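Local coordinates for protein NADP-dependent glyceraldehyde-3-phosphate dehydrogenase (Bacillus halodurans, PDB 3PRL) that probably catalyses the NADP-dependent, non-phosphorylating oxidation of glyceraldehyde 3-phosphate to 3-phosphoglycerate, at residues K101-A106 and E326-I331. Residues are numbered along the deposited sequence; the frame is centred on the assembly and turned at random.
Sequences KPKKSA and EDDADI
At the N-terminal end of helix 103-124, the backbone N of Lys104 donates a hydrogen bond to the carboxylate of Asp328. Lys104 N lies 3.1 Å from Asp328 OD1, and the N-H...O angle is 163°. The amide meets OD1 on its syn side, 32° out of the carboxylate plane. Amides of a helix's first turn point out of its end, and here an acidic group from a distant loop takes one up. The helix dipole would probably favour the charged form of Asp328. Pro102 holds the N-cap position itself. Its ring lies against the loop, with Pro102 CG 3.4 Å from Ala329 O. That buried carbonyl has no hydrogen-bond partner in the model. In the aldehyde dehydrogenase fold, the contact joins the first turn of a coenzyme-domain helix to a catalytic-domain loop, between helices 303-317 and 337-352, at the surface. With CG anti to the backbone N (chi1 176°), the chain of Lys103 crosses Asp328 at about a right angle and brings Lys103 CE 3.6 Å from Glu326 O. It bends at chi3 and chi4, and its end turns away. Lys103 NZ is 6.5 Å from Asp328 OD2, too far to pair. Lys103 is also joined to Pro325 by a backbone hydrogen bond, and its side chain touches Met96 of helix 88-98.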
loop_
_atom_site.group_PDB
_atom_site.type_symbol
_atom_site.label_atom_id
_atom_site.label_comp_id
_atom_site.label_asym_id
_atom_site.label_seq_id
_atom_site.Cartn_x
_atom_site.Cartn_y
_atom_site.Cartn_z
ATOM N N LYS D 101 -2.567 -35.591 19.902
ATOM C CA LYS D 101 -3.564 -34.820 19.158
ATOM C C LYS D 101 -4.488 -35.761 18.373
ATOM O O LYS D 101 -4.000 -36.644 17.686
ATOM C CB LYS D 101 -2.843 -33.863 18.206
ATOM C CG LYS D 101 -3.728 -33.036 17.283
ATOM C CD LYS D 101 -2.934 -31.905 16.642
ATOM C CE LYS D 101 -2.407 -30.915 17.702
ATOM N NZ LYS D 101 -2.207 -29.542 17.155
ATOM N N PRO D 102 -5.818 -35.558 18.450
ATOM C CA PRO D 102 -6.757 -36.385 17.673
ATOM C C PRO D 102 -6.293 -36.609 16.213
ATOM O O PRO D 102 -5.866 -35.665 15.555
ATOM C CB PRO D 102 -8.058 -35.577 17.703
ATOM C CG PRO D 102 -7.934 -34.651 18.869
ATOM C CD PRO D 102 -6.483 -34.429 19.132
ATOM N N LYS D 103 -6.384 -37.852 15.733
ATOM C CA LYS D 103 -5.780 -38.308 14.462
ATOM C C LYS D 103 -5.977 -37.410 13.239
ATOM O O LYS D 103 -5.006 -37.020 12.583
ATOM C CB LYS D 103 -6.281 -39.719 14.124
ATOM C CG LYS D 103 -5.803 -40.270 12.778
ATOM C CD LYS D 103 -6.604 -41.506 12.396
ATOM C CE LYS D 103 -5.786 -42.778 12.536
ATOM N NZ LYS D 103 -4.963 -42.991 11.307
ATOM N N LYS D 104 -7.235 -37.110 12.918
ATOM C CA LYS D 104 -7.538 -36.346 11.714
ATOM C C LYS D 104 -7.089 -34.888 11.870
ATOM O O LYS D 104 -6.680 -34.248 10.894
ATOM C CB LYS D 104 -9.024 -36.448 11.365
ATOM C CG LYS D 104 -9.452 -37.858 10.925
ATOM C CD LYS D 104 -10.893 -37.885 10.433
ATOM C CE LYS D 104 -10.972 -37.565 8.950
ATOM N NZ LYS D 104 -10.599 -38.756 8.140
ATOM N N SER D 105 -7.118 -34.396 13.109
ATOM C CA SER D 105 -6.659 -33.037 13.405
ATOM C C SER D 105 -5.141 -32.885 13.286
ATOM O O SER D 105 -4.663 -31.807 12.944
ATOM C CB SER D 105 -7.141 -32.576 14.786
ATOM O OG SER D 105 -6.743 -31.226 15.018
ATOM N N ALA D 106 -4.398 -33.958 13.571
ATOM C CA ALA D 106 -2.927 -33.973 13.462
ATOM C C ALA D 106 -2.448 -34.008 12.015
ATOM O O ALA D 106 -1.467 -33.333 11.660
ATOM C CB ALA D 106 -2.342 -35.123 14.232
ATOM N N GLU D 326 -5.572 -41.817 18.487
ATOM C CA GLU D 326 -5.682 -42.698 17.332
ATOM C C GLU D 326 -7.145 -42.880 16.939
ATOM O O GLU D 326 -7.475 -42.969 15.761
ATOM C CB GLU D 326 -5.037 -44.055 17.621
ATOM C CG GLU D 326 -3.631 -43.992 18.236
ATOM C CD GLU D 326 -3.650 -44.007 19.759
ATOM O OE1 GLU D 326 -3.243 -45.031 20.362
ATOM O OE2 GLU D 326 -4.084 -43.009 20.360
ATOM N N ASP D 327 -8.020 -42.911 17.936
ATOM C CA ASP D 327 -9.447 -43.063 17.698
ATOM C C ASP D 327 -10.169 -41.773 17.287
ATOM O O ASP D 327 -11.368 -41.812 17.013
ATOM C CB ASP D 327 -10.132 -43.690 18.928
ATOM C CG ASP D 327 -9.625 -45.098 19.238
ATOM O OD1 ASP D 327 -9.023 -45.750 18.355
ATOM O OD2 ASP D 327 -9.828 -45.549 20.384
ATOM N N ASP D 328 -9.460 -40.638 17.253
ATOM C CA ASP D 328 -10.076 -39.356 16.876
ATOM C C ASP D 328 -11.094 -38.839 17.908
ATOM O O ASP D 328 -12.085 -38.192 17.540
ATOM C CB ASP D 328 -10.773 -39.472 15.507
ATOM C CG ASP D 328 -10.097 -38.673 14.431
ATOM O OD1 ASP D 328 -9.797 -37.485 14.664
ATOM O OD2 ASP D 328 -9.884 -39.232 13.333
ATOM N N ALA D 329 -10.870 -39.131 19.186
ATOM C CA ALA D 329 -11.716 -38.576 20.249
ATOM C C ALA D 329 -11.629 -37.046 20.286
ATOM O O ALA D 329 -10.595 -36.458 19.930
ATOM C CB ALA D 329 -11.339 -39.173 21.605
ATOM N N ASP D 330 -12.724 -36.403 20.689
ATOM C CA ASP D 330 -12.756 -34.942 20.828
ATOM C C ASP D 330 -11.848 -34.507 21.979
ATOM O O ASP D 330 -11.083 -33.535 21.863
ATOM C CB ASP D 330 -14.188 -34.450 21.077
ATOM C CG ASP D 330 -15.137 -34.788 19.939
ATOM O OD1 ASP D 330 -14.897 -34.338 18.800
ATOM O OD2 ASP D 330 -16.142 -35.489 20.195
ATOM N N ILE D 331 -11.939 -35.260 23.076
ATOM C CA ILE D 331 -11.153 -35.042 24.268
ATOM C C ILE D 331 -10.136 -36.162 24.454
ATOM O O ILE D 331 -10.485 -37.285 24.811
ATOM C CB ILE D 331 -12.063 -34.932 25.507
ATOM C CG1 ILE D 331 -13.303 -34.059 25.220
ATOM C CG2 ILE D 331 -11.266 -34.455 26.723
ATOM C CD1 ILE D 331 -13.022 -32.543 24.949
#